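Local coordinates for periplasmic binding protein/LacI transcriptional regulator (Brachyspira murdochii, PDB 4KQC), which probably binds a carbohydrate as the solute-binding protein of a bacterial ABC transporter, at residues A[7-12]-A[37-42]; A[138-143]-A[178-183]; A[144-149]-A[184-189]; A[245-250]-A[263-268]. One frame throughout, in Å; residues are numbered along the deposited sequence.

Contact 1: A[7-12]-A[37-42]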
loop_
_atom_site.group_PDB
_atom_site.type_symbol
_atom_site.label_atom_id
_atom_site.label_comp_id
_atom_site.label_asym_id
_atom_site.label_seq_id
_atom_site.Cartn_x
_atom_site.Cartn_y
_atom_site.Cartn_z
ATOM N N ILE A 7 3.281 23.973 -10.767
ATOM C CA ILE A 7 3.799 22.978 -9.817
ATOM C C ILE A 7 4.009 21.639 -10.511
ATOM O O ILE A 7 3.158 21.152 -11.285
ATOM C CB ILE A 7 2.809 22.803 -8.629
ATOM C CG1 ILE A 7 2.851 24.040 -7.724
ATOM C CG2 ILE A 7 3.160 21.539 -7.817
ATOM C CD1 ILE A 7 1.781 24.073 -6.626
ATOM N N ALA A 8 5.170 21.050 -10.301
ATOM C CA ALA A 8 5.527 19.769 -10.889
ATOM C C ALA A 8 5.093 18.654 -9.983
ATOM O O ALA A 8 5.390 18.672 -8.772
ATOM C CB ALA A 8 7.029 19.687 -11.054
ATOM N N VAL A 9 4.366 17.704 -10.555
ATOM C CA VAL A 9 3.985 16.500 -9.856
ATOM C C VAL A 9 4.606 15.279 -10.538
ATOM O O VAL A 9 4.276 14.990 -11.697
ATOM C CB VAL A 9 2.472 16.309 -9.776
ATOM C CG1 VAL A 9 2.158 15.052 -8.992
ATOM C CG2 VAL A 9 1.845 17.541 -9.114
ATOM N N VAL A 10 5.556 14.613 -9.863
ATOM C CA VAL A 10 6.234 13.452 -10.408
ATOM C C VAL A 10 5.696 12.233 -9.700
ATOM O O VAL A 10 5.907 12.071 -8.505
ATOM C CB VAL A 10 7.754 13.619 -10.279
ATOM C CG1 VAL A 10 8.444 12.366 -10.780
ATOM C CG2 VAL A 10 8.217 14.880 -11.001
ATOM N N SER A 11 4.950 11.419 -10.442
ATOM C CA SER A 11 4.156 10.353 -9.915
ATOM C C SER A 11 4.837 9.011 -10.184
ATOM O O SER A 11 5.903 8.974 -10.881
ATOM C CB SER A 11 2.799 10.329 -10.665
ATOM O OG SER A 11 2.995 9.860 -12.004
ATOM N N LYS A 12 4.226 7.915 -9.791
ATOM C CA LYS A 12 4.779 6.571 -10.172
ATOM C C LYS A 12 4.321 6.058 -11.538
ATOM O O LYS A 12 4.643 4.932 -11.938
ATOM C CB LYS A 12 4.450 5.549 -9.097
ATOM C CG LYS A 12 4.989 5.871 -7.696
ATOM C CD LYS A 12 4.905 4.674 -6.778
ATOM C CE LYS A 12 5.211 5.065 -5.338
ATOM N NZ LYS A 12 5.288 3.861 -4.491
ATOM N N ILE A 37 -0.395 22.219 -13.260
ATOM C CA ILE A 37 0.510 21.159 -12.881
ATOM C C ILE A 37 0.957 20.321 -14.072
ATOM O O ILE A 37 0.261 20.224 -15.092
ATOM C CB ILE A 37 -0.090 20.207 -11.812
ATOM C CG1 ILE A 37 -1.292 19.411 -12.341
ATOM C CG2 ILE A 37 -0.354 20.970 -10.514
ATOM C CD1 ILE A 37 -1.780 18.333 -11.375
ATOM N N SER A 38 2.140 19.748 -13.949
ATOM C CA SER A 38 2.570 18.618 -14.715
ATOM C C SER A 38 2.237 17.361 -13.917
ATOM O O SER A 38 2.126 17.411 -12.680
ATOM C CB SER A 38 4.086 18.751 -15.026
ATOM O OG SER A 38 4.848 18.491 -13.830
ATOM N N PHE A 39 1.930 16.252 -14.552
ATOM C CA PHE A 39 1.697 15.018 -13.791
ATOM C C PHE A 39 2.405 13.922 -14.557
ATOM O O PHE A 39 1.884 13.446 -15.539
ATOM C CB PHE A 39 0.200 14.714 -13.602
ATOM C CG PHE A 39 -0.074 13.644 -12.543
ATOM C CD1 PHE A 39 -0.018 12.282 -12.848
ATOM C CD2 PHE A 39 -0.432 14.021 -11.265
ATOM C CE1 PHE A 39 -0.298 11.329 -11.880
ATOM C CE2 PHE A 39 -0.650 13.080 -10.257
ATOM C CZ PHE A 39 -0.602 11.715 -10.572
ATOM N N VAL A 40 3.641 13.634 -14.176
ATOM C CA VAL A 40 4.542 12.882 -15.013
ATOM C C VAL A 40 5.100 11.682 -14.268
ATOM O O VAL A 40 5.599 11.811 -13.129
ATOM C CB VAL A 40 5.751 13.725 -15.552
ATOM C CG1 VAL A 40 5.222 14.811 -16.430
ATOM C CG2 VAL A 40 6.660 14.303 -14.462
ATOM N N GLY A 41 5.171 10.545 -14.964
ATOM C CA GLY A 41 5.730 9.353 -14.316
ATOM C C GLY A 41 6.212 8.333 -15.323
ATOM O O GLY A 41 5.940 8.445 -16.526
ATOM N N PRO A 42 6.927 7.319 -14.835
ATOM C CA PRO A 42 7.503 6.262 -15.691
ATOM C C PRO A 42 6.474 5.344 -16.243
ATOM O O PRO A 42 5.384 5.237 -15.689
ATOM C CB PRO A 42 8.469 5.570 -14.755
ATOM C CG PRO A 42 7.831 5.695 -13.430
ATOM C CD PRO A 42 7.308 7.076 -13.428
HETATM O O HOH W 1 4.017 3.245 -13.946
#
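V9 and F39 meet at a slant across two adjacent parallel strands and make the main apolar meeting of the two. CG1 of V9 stands anti to its backbone N (chi1 -178°), which brings it 3.6 Å from F39 CD2. On the same ring, CB of S11 lies 3.5 Å from F39 CE1. The ring thus fits against two bumps, V9 at CD2 and CE2 and S11 at CE1 and CZ. Both meet it obliquely. I37 lies on the same face as V9 and F39. Its CG2 fits loosely beside CB of I7.

V10 and V40 share the other face. Their CG2 methyls meet at 3.8 Å, with the side chains set at a slant. Helix 48-60 covers this face: V10 touches Q51, and both A8 and V40 touch E58. S38 OG fills the dip over the backbone of A8, 3.3 Å from A8 CA, and has a weak bond to E58.

The backbones run 13° from parallel. V40 N bonds V9 O at 2.9 Å, and S11 N bonds V40 O at 2.8 Å. S11 OG is held mainly by the backbone N of G13. Beyond the strands, the P42 ring rests against the backbone of S11 and K12, with CD 3.5 Å from S11 O. A water lies within bonding distance of both K12 O and P42 O. K12 NZ reaches away to S94.

The segments are the two strands of the beta-alpha-beta unit 6-10, 18-33, 36-40. It is the opening unit of a Rossmann-like domain of a periplasmic binding protein.

Contact 2: A[138-143]-A[178-183]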
loop_
_atom_site.group_PDB
_atom_site.type_symbol
_atom_site.label_atom_id
_atom_site.label_comp_id
_atom_site.label_asym_id
_atom_site.label_seq_id
_atom_site.Cartn_x
_atom_site.Cartn_y
_atom_site.Cartn_z
ATOM N N ASP A 138 3.304 -25.821 22.085
ATOM C CA ASP A 138 4.191 -26.754 21.366
ATOM C C ASP A 138 3.799 -26.950 19.885
ATOM O O ASP A 138 4.573 -27.525 19.121
ATOM C CB ASP A 138 4.197 -28.138 22.046
ATOM C CG ASP A 138 4.837 -28.121 23.453
ATOM O OD1 ASP A 138 5.391 -27.088 23.910
ATOM O OD2 ASP A 138 4.795 -29.183 24.115
ATOM N N ASN A 139 2.604 -26.488 19.486
ATOM C CA ASN A 139 2.109 -26.619 18.104
ATOM C C ASN A 139 1.234 -25.366 17.813
ATOM O O ASN A 139 -0.001 -25.419 17.893
ATOM C CB ASN A 139 1.340 -27.924 17.927
ATOM C CG ASN A 139 0.838 -28.174 16.507
ATOM O OD1 ASN A 139 1.320 -27.634 15.518
ATOM N ND2 ASN A 139 -0.091 -29.096 16.414
ATOM N N LYS A 140 1.906 -24.271 17.475
ATOM C CA LYS A 140 1.263 -22.954 17.432
ATOM C C LYS A 140 0.493 -22.781 16.142
ATOM O O LYS A 140 0.924 -23.293 15.081
ATOM C CB LYS A 140 2.299 -21.887 17.562
ATOM C CG LYS A 140 3.026 -21.897 18.897
ATOM C CD LYS A 140 4.004 -20.781 18.992
ATOM C CE LYS A 140 4.675 -20.854 20.366
ATOM N NZ LYS A 140 5.367 -19.575 20.619
ATOM N N ALA A 141 -0.634 -22.081 16.195
ATOM C CA ALA A 141 -1.306 -21.604 14.978
ATOM C C ALA A 141 -0.411 -20.641 14.237
ATOM O O ALA A 141 0.154 -19.698 14.823
ATOM C CB ALA A 141 -2.597 -20.880 15.322
ATOM N N LYS A 142 -0.367 -20.771 12.913
ATOM C CA LYS A 142 0.481 -19.922 12.087
ATOM C C LYS A 142 -0.325 -18.944 11.250
ATOM O O LYS A 142 -1.316 -19.324 10.661
ATOM C CB LYS A 142 1.333 -20.791 11.157
ATOM C CG LYS A 142 2.106 -21.905 11.846
ATOM C CD LYS A 142 3.039 -21.340 12.911
ATOM C CE LYS A 142 4.172 -22.302 13.226
ATOM N NZ LYS A 142 3.684 -23.561 13.842
ATOM N N ILE A 143 0.111 -17.702 11.242
ATOM C CA ILE A 143 -0.396 -16.676 10.343
ATOM C C ILE A 143 0.782 -16.126 9.511
ATOM O O ILE A 143 1.801 -15.684 10.064
ATOM C CB ILE A 143 -1.079 -15.546 11.097
ATOM C CG1 ILE A 143 -2.297 -16.087 11.905
ATOM C CG2 ILE A 143 -1.512 -14.460 10.128
ATOM C CD1 ILE A 143 -2.039 -16.379 13.373
ATOM N N LYS A 178 -0.095 -19.182 21.732
ATOM C CA LYS A 178 -0.563 -20.259 20.871
ATOM C C LYS A 178 -0.427 -19.921 19.408
ATOM O O LYS A 178 -1.000 -20.609 18.605
ATOM C CB LYS A 178 -2.036 -20.537 21.140
ATOM C CG LYS A 178 -2.337 -21.076 22.535
ATOM C CD LYS A 178 -3.831 -21.214 22.776
ATOM C CE LYS A 178 -4.086 -21.832 24.112
ATOM N NZ LYS A 178 -5.582 -21.882 24.291
ATOM N N TYR A 179 0.272 -18.847 19.075
ATOM C CA TYR A 179 0.305 -18.391 17.707
ATOM C C TYR A 179 1.703 -17.999 17.346
ATOM O O TYR A 179 2.540 -17.611 18.206
ATOM C CB TYR A 179 -0.681 -17.228 17.471
ATOM C CG TYR A 179 -0.176 -15.939 18.044
ATOM C CD1 TYR A 179 -0.390 -15.622 19.389
ATOM C CD2 TYR A 179 0.541 -15.045 17.294
ATOM C CE1 TYR A 179 0.158 -14.483 19.972
ATOM C CE2 TYR A 179 1.051 -13.877 17.854
ATOM C CZ TYR A 179 0.857 -13.598 19.174
ATOM O OH TYR A 179 1.385 -12.484 19.757
ATOM N N ALA A 180 2.011 -18.044 16.051
ATOM C CA ALA A 180 3.268 -17.487 15.504
ATOM C C ALA A 180 3.026 -16.788 14.181
ATOM O O ALA A 180 2.313 -17.309 13.330
ATOM C CB ALA A 180 4.267 -18.589 15.265
ATOM N N LEU A 181 3.590 -15.611 14.024
ATOM C CA LEU A 181 3.459 -14.859 12.814
ATOM C C LEU A 181 4.712 -15.195 11.972
ATOM O O LEU A 181 5.837 -15.148 12.490
ATOM C CB LEU A 181 3.387 -13.364 13.103
ATOM C CG LEU A 181 2.205 -12.890 13.939
ATOM C CD1 LEU A 181 2.323 -11.438 14.408
ATOM C CD2 LEU A 181 0.938 -13.117 13.160
ATOM N N GLN A 182 4.534 -15.541 10.716
ATOM C CA GLN A 182 5.615 -15.903 9.836
ATOM C C GLN A 182 5.731 -14.790 8.792
ATOM O O GLN A 182 4.886 -14.696 7.929
ATOM C CB GLN A 182 5.298 -17.219 9.171
ATOM C CG GLN A 182 5.118 -18.319 10.170
ATOM C CD GLN A 182 4.834 -19.640 9.481
ATOM O OE1 GLN A 182 4.124 -19.688 8.469
ATOM N NE2 GLN A 182 5.396 -20.718 10.022
ATOM N N VAL A 183 6.765 -13.974 8.899
ATOM C CA VAL A 183 6.932 -12.813 8.042
ATOM C C VAL A 183 7.839 -13.269 6.876
ATOM O O VAL A 183 8.980 -13.727 7.097
ATOM C CB VAL A 183 7.474 -11.576 8.798
ATOM C CG1 VAL A 183 7.568 -10.394 7.839
ATOM C CG2 VAL A 183 6.530 -11.279 9.971
#
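The beta-alpha-beta unit of strand 141-146, helix 152-171 and strand 179-184 brings these two parallel strands together at one edge of the second sheet of this periplasmic binding protein. Just before the pairing starts, K140 reaches across to the partner backbone. Its chain is extended, with CD 3.6 Å from Y179 O. Four backbone bonds then zip the strands. A141 N donates to K178 O, A180 N to A141 O, I143 N to A180 O and Q182 N to I143 O. The strand axes differ by 26°.

On the face toward helix 152-171, I143 and L181 lie side by side and point the same way. CD2 of L181 comes 3.8 Å from I143 CB. I143 also touches F165 of the helix, and L181 touches T166. Y179 stands on this face too, and its OH bonds D170.

On the other face K142, in one of its two modelled conformers, bends across A180. There its CD lies 3.8 Å from A180 CB. The side chain of Q182 crosses it at a slant, with NE2 3.8 Å from K142 CE. In that copy, bends at chi2 (-58°) and chi4 (-65°) fold K142 back on its own strand, where NZ bonds K140 O at 3.0 Å.

Contact 3: A[144-149]-A[184-189]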
loop_
_atom_site.group_PDB
_atom_site.type_symbol
_atom_site.label_atom_id
_atom_site.label_comp_id
_atom_site.label_asym_id
_atom_site.label_seq_id
_atom_site.Cartn_x
_atom_site.Cartn_y
_atom_site.Cartn_z
ATOM N N ALA A 144 0.672 -16.212 8.202
ATOM C CA ALA A 144 1.733 -15.757 7.310
ATOM C C ALA A 144 1.515 -14.316 6.929
ATOM O O ALA A 144 0.359 -13.893 6.657
ATOM C CB ALA A 144 1.724 -16.604 6.078
ATOM N N VAL A 145 2.583 -13.547 6.921
ATOM C CA VAL A 145 2.542 -12.150 6.486
ATOM C C VAL A 145 3.431 -12.078 5.226
ATOM O O VAL A 145 4.624 -12.229 5.349
ATOM C CB VAL A 145 3.075 -11.246 7.595
ATOM C CG1 VAL A 145 3.302 -9.793 7.094
ATOM C CG2 VAL A 145 2.168 -11.318 8.832
ATOM N N LEU A 146 2.865 -11.800 4.057
ATOM C CA LEU A 146 3.663 -11.656 2.849
ATOM C C LEU A 146 3.968 -10.186 2.749
ATOM O O LEU A 146 3.089 -9.369 2.404
ATOM C CB LEU A 146 2.900 -12.158 1.621
ATOM C CG LEU A 146 2.990 -13.670 1.374
ATOM C CD1 LEU A 146 4.308 -14.022 0.690
ATOM C CD2 LEU A 146 2.809 -14.505 2.629
ATOM N N GLN A 147 5.201 -9.865 3.112
ATOM C CA GLN A 147 5.695 -8.499 3.135
ATOM C C GLN A 147 6.304 -8.155 1.803
ATOM O O GLN A 147 7.144 -8.909 1.351
ATOM C CB GLN A 147 6.759 -8.424 4.242
ATOM C CG GLN A 147 7.589 -7.152 4.203
ATOM C CD GLN A 147 8.576 -7.040 5.349
ATOM O OE1 GLN A 147 8.437 -7.719 6.361
ATOM N NE2 GLN A 147 9.576 -6.198 5.192
ATOM N N LEU A 148 5.838 -7.086 1.149
ATOM C CA LEU A 148 6.165 -6.903 -0.299
ATOM C C LEU A 148 7.640 -6.694 -0.593
ATOM O O LEU A 148 8.138 -7.106 -1.653
ATOM C CB LEU A 148 5.295 -5.782 -0.929
ATOM C CG LEU A 148 5.502 -4.409 -0.261
ATOM C CD1 LEU A 148 6.102 -3.458 -1.264
ATOM C CD2 LEU A 148 4.291 -3.790 0.370
ATOM N N ASP A 149 8.351 -6.039 0.303
ATOM C CA ASP A 149 9.787 -5.722 0.110
ATOM C C ASP A 149 10.364 -5.211 1.413
ATOM O O ASP A 149 9.654 -5.165 2.441
ATOM C CB ASP A 149 10.009 -4.755 -1.045
ATOM C CG ASP A 149 9.554 -3.339 -0.785
ATOM O OD1 ASP A 149 9.175 -2.913 0.347
ATOM O OD2 ASP A 149 9.558 -2.596 -1.815
ATOM N N ILE A 184 7.303 -13.234 5.665
ATOM C CA ILE A 184 7.982 -13.757 4.479
ATOM C C ILE A 184 8.084 -12.625 3.461
ATOM O O ILE A 184 7.082 -11.984 3.087
ATOM C CB ILE A 184 7.125 -14.900 3.882
ATOM C CG1 ILE A 184 7.004 -16.040 4.870
ATOM C CG2 ILE A 184 7.713 -15.385 2.567
ATOM C CD1 ILE A 184 5.744 -16.858 4.699
ATOM N N VAL A 185 9.286 -12.380 2.954
ATOM C CA VAL A 185 9.495 -11.394 1.895
ATOM C C VAL A 185 9.935 -12.162 0.642
ATOM O O VAL A 185 11.007 -12.764 0.630
ATOM C CB VAL A 185 10.612 -10.407 2.275
ATOM C CG1 VAL A 185 10.840 -9.391 1.132
ATOM C CG2 VAL A 185 10.350 -9.714 3.601
ATOM N N PRO A 186 9.150 -12.089 -0.431
ATOM C CA PRO A 186 9.627 -12.768 -1.626
ATOM C C PRO A 186 10.846 -12.063 -2.200
ATOM O O PRO A 186 11.022 -10.857 -2.034
ATOM C CB PRO A 186 8.434 -12.726 -2.579
ATOM C CG PRO A 186 7.257 -12.538 -1.669
ATOM C CD PRO A 186 7.801 -11.573 -0.600
ATOM N N THR A 187 11.663 -12.792 -2.955
ATOM C CA THR A 187 12.948 -12.230 -3.403
ATOM C C THR A 187 12.752 -11.087 -4.387
ATOM O O THR A 187 13.571 -10.180 -4.463
ATOM C CB THR A 187 13.902 -13.327 -3.918
ATOM O OG1 THR A 187 15.220 -12.759 -4.142
ATOM C CG2 THR A 187 13.360 -14.005 -5.179
ATOM N N THR A 188 11.633 -11.116 -5.112
ATOM C CA THR A 188 11.151 -9.953 -5.874
ATOM C C THR A 188 9.637 -9.908 -5.807
ATOM O O THR A 188 8.992 -10.858 -5.295
ATOM C CB THR A 188 11.525 -10.012 -7.404
ATOM O OG1 THR A 188 10.753 -11.037 -8.069
ATOM C CG2 THR A 188 13.004 -10.232 -7.674
ATOM N N GLN A 189 9.034 -8.872 -6.383
ATOM C CA GLN A 189 7.567 -8.804 -6.465
ATOM C C GLN A 189 7.042 -9.413 -7.769
ATOM O O GLN A 189 5.921 -9.149 -8.144
ATOM C CB GLN A 189 7.119 -7.354 -6.314
ATOM C CG GLN A 189 7.397 -6.774 -4.888
ATOM C CD GLN A 189 6.729 -5.449 -4.699
ATOM O OE1 GLN A 189 5.486 -5.359 -4.778
ATOM N NE2 GLN A 189 7.524 -4.392 -4.531
HETATM O O HOH W 2 10.528 -8.285 -2.575
#
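L146 pairs with I184 in parallel register, and two backbone bonds hold the strand ends before the chains turn into loops. I184 N meets V145 O at 2.9 Å in an almost straight bond, 175° at the hydrogen. Q147 N meets I184 O at 2.8 Å.

The side chains of L146 and I184 lie side by side. In one of the two modelled conformers of L146, CD1 faces both I184 CG2 and P186 CG, each 4.1 Å away. P186 meets that side chain at about a right angle. Helix 191-199 covers this side through E197 and I194. Q147 is extended, with CG anti to the backbone N (chi1 167°), and lies against CG2 of V185, 3.7 Å from Q147 CD. Its NE2 bonds D149 O at 2.9 Å, within the amide plane. L148 and Q189 also run alongside each other, and Q189 CG comes 3.3 Å from L148 O. The Q189 OE1 partner is N213.

A water gives protons to both L148 O and P186 O and bridges the loops. Beyond the last strand pair, then, the water serves these two carbonyls and the Q147 amide serves D149 O, which is consistent with a steadied turn at 147-149.

Contact 4: A[245-250]-A[263-268]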
loop_
_atom_site.group_PDB
_atom_site.type_symbol
_atom_site.label_atom_id
_atom_site.label_comp_id
_atom_site.label_asym_id
_atom_site.label_seq_id
_atom_site.Cartn_x
_atom_site.Cartn_y
_atom_site.Cartn_z
ATOM N N LEU A 245 -8.888 -21.221 4.866
ATOM C CA LEU A 245 -7.911 -20.162 5.008
ATOM C C LEU A 245 -8.576 -18.803 5.061
ATOM O O LEU A 245 -9.518 -18.575 4.300
ATOM C CB LEU A 245 -6.918 -20.175 3.837
ATOM C CG LEU A 245 -5.943 -21.283 3.824
ATOM C CD1 LEU A 245 -5.219 -21.372 2.510
ATOM C CD2 LEU A 245 -4.865 -21.050 4.879
ATOM N N VAL A 246 -8.110 -17.971 5.973
ATOM C CA VAL A 246 -8.528 -16.570 6.093
ATOM C C VAL A 246 -7.459 -15.694 5.485
ATOM O O VAL A 246 -6.386 -15.572 6.030
ATOM C CB VAL A 246 -8.786 -16.137 7.551
ATOM C CG1 VAL A 246 -9.245 -14.685 7.600
ATOM C CG2 VAL A 246 -9.830 -17.076 8.176
ATOM N N VAL A 247 -7.790 -15.131 4.344
ATOM C CA VAL A 247 -6.833 -14.363 3.561
ATOM C C VAL A 247 -7.338 -12.925 3.427
ATOM O O VAL A 247 -8.504 -12.712 3.096
ATOM C CB VAL A 247 -6.619 -15.017 2.187
ATOM C CG1 VAL A 247 -5.601 -14.230 1.362
ATOM C CG2 VAL A 247 -6.220 -16.495 2.321
HETATM N N MSE A 248 -6.490 -11.953 3.713
HETATM C CA MSE A 248 -6.853 -10.512 3.681
HETATM C C MSE A 248 -5.745 -9.766 2.966
HETATM O O MSE A 248 -4.583 -10.078 3.192
HETATM C CB MSE A 248 -7.103 -9.976 5.113
HETATM C CG MSE A 248 -8.325 -10.704 5.689
HETATM SE SE MSE A 248 -8.447 -10.194 7.569
HETATM C CE MSE A 248 -10.141 -11.145 7.820
ATOM N N GLY A 249 -6.107 -8.698 2.265
ATOM C CA GLY A 249 -5.151 -7.936 1.490
ATOM C C GLY A 249 -5.125 -6.446 1.707
ATOM O O GLY A 249 -5.610 -5.908 2.673
ATOM N N PHE A 250 -4.576 -5.786 0.727
ATOM C CA PHE A 250 -4.280 -4.361 0.756
ATOM C C PHE A 250 -4.351 -3.854 -0.701
ATOM O O PHE A 250 -3.959 -4.555 -1.690
ATOM C CB PHE A 250 -2.865 -4.204 1.290
ATOM C CG PHE A 250 -2.572 -2.920 1.998
ATOM C CD1 PHE A 250 -2.720 -1.683 1.355
ATOM C CD2 PHE A 250 -2.148 -2.963 3.299
ATOM C CE1 PHE A 250 -2.433 -0.508 2.050
ATOM C CE2 PHE A 250 -1.863 -1.804 3.996
ATOM C CZ PHE A 250 -2.019 -0.560 3.338
ATOM N N GLY A 263 -15.070 -14.873 -2.793
ATOM C CA GLY A 263 -14.880 -15.454 -1.491
ATOM C C GLY A 263 -13.529 -16.072 -1.158
ATOM O O GLY A 263 -13.372 -16.727 -0.126
ATOM N N ILE A 264 -12.539 -15.895 -2.061
ATOM C CA ILE A 264 -11.187 -16.360 -1.848
ATOM C C ILE A 264 -10.424 -15.452 -0.844
ATOM O O ILE A 264 -9.704 -15.931 -0.014
ATOM C CB ILE A 264 -10.426 -16.459 -3.202
ATOM C CG1 ILE A 264 -11.175 -17.406 -4.168
ATOM C CG2 ILE A 264 -8.995 -16.931 -2.965
ATOM C CD1 ILE A 264 -10.814 -17.202 -5.604
ATOM N N ILE A 265 -10.676 -14.151 -0.933
ATOM C CA ILE A 265 -10.063 -13.175 -0.042
ATOM C C ILE A 265 -11.212 -12.576 0.749
ATOM O O ILE A 265 -12.222 -12.164 0.153
ATOM C CB ILE A 265 -9.265 -12.095 -0.858
ATOM C CG1 ILE A 265 -8.094 -12.745 -1.562
ATOM C CG2 ILE A 265 -8.850 -10.944 0.033
ATOM C CD1 ILE A 265 -7.306 -11.803 -2.464
ATOM N N GLN A 266 -11.095 -12.552 2.079
ATOM C CA GLN A 266 -12.201 -12.128 2.935
ATOM C C GLN A 266 -12.413 -10.631 2.874
ATOM O O GLN A 266 -13.535 -10.161 3.015
ATOM C CB GLN A 266 -12.019 -12.598 4.385
ATOM C CG GLN A 266 -12.005 -14.108 4.553
ATOM C CD GLN A 266 -13.073 -14.790 3.680
ATOM O OE1 GLN A 266 -12.777 -15.478 2.669
ATOM N NE2 GLN A 266 -14.334 -14.528 4.022
ATOM N N GLY A 267 -11.354 -9.866 2.648
ATOM C CA GLY A 267 -11.477 -8.411 2.657
ATOM C C GLY A 267 -10.079 -7.849 2.536
ATOM O O GLY A 267 -9.087 -8.605 2.725
ATOM N N SER A 268 -10.024 -6.563 2.303
ATOM C CA SER A 268 -8.773 -5.826 2.191
ATOM C C SER A 268 -8.930 -4.410 2.627
ATOM O O SER A 268 -10.053 -3.903 2.835
ATOM C CB SER A 268 -8.283 -5.845 0.723
ATOM O OG SER A 268 -7.883 -7.153 0.311
HETATM O O HOH W 3 -10.020 -16.223 2.772
#
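V247 and I265 meet obliquely, CG1 to CG1 at 4.1 Å, and both also touch L211 of the neighbouring strand 208-211. The CG2 branch of I265, anti to its backbone N, turns the other way along the partner chain and lies 3.6 Å from V247 O. I265 rests on A259 and I260 of helix 254-261, the helix that links these segments in a beta-alpha-beta unit.

Selenomethionine M248 points to the opposite side. Its chain is extended beyond CG and passes Q266 obliquely, with CE near Q266 CB in the one modelled conformer of Q266 described here. CB of M248 passes 3.4 Å from G267 O. Helix 113-133 covers this side, touching V246 and M248.

S268 lies over G249, with CB 3.3 Å from G249 O. Its OG is bonded to Q256. The absence of a side chain on G249 leaves room for that hydroxyl beside its CA.

Two backbone bonds tie the chains. Q266 N meets V247 O at 2.8 Å, and G249 N meets G267 O at 3.0 Å. At the other end, where the chain leaves the Schellman motif at G263, a water accepts from V247 N and lies within bonding distance of I264 O. The contact is thus apolar where V247 meets I265, while the S268 hydroxyl is satisfied by Q256. The water takes up V247 N where I264 is still in the loop before strand 267-270.

Contact 1 comes first along the chain and lies in the first sheet, at its edge strand 36-40. The other three lie in the second sheet, so contact 1 stands apart, its centre 44 Å from that of contact 2 and 29 Å from that of contact 3. Contacts 2 and 3 interleave along the chain, share strand 141-146 and follow one strand pair from end to end. Their centres are 17 Å apart and they touch, Q182 O lying 2.8 Å from V145 N. Contact 4 comes last, two strands further across the same sheet, past strand 208-211. The layout matches the two-lobed build of periplasmic binding proteins, in which solute is generally held between the lobes.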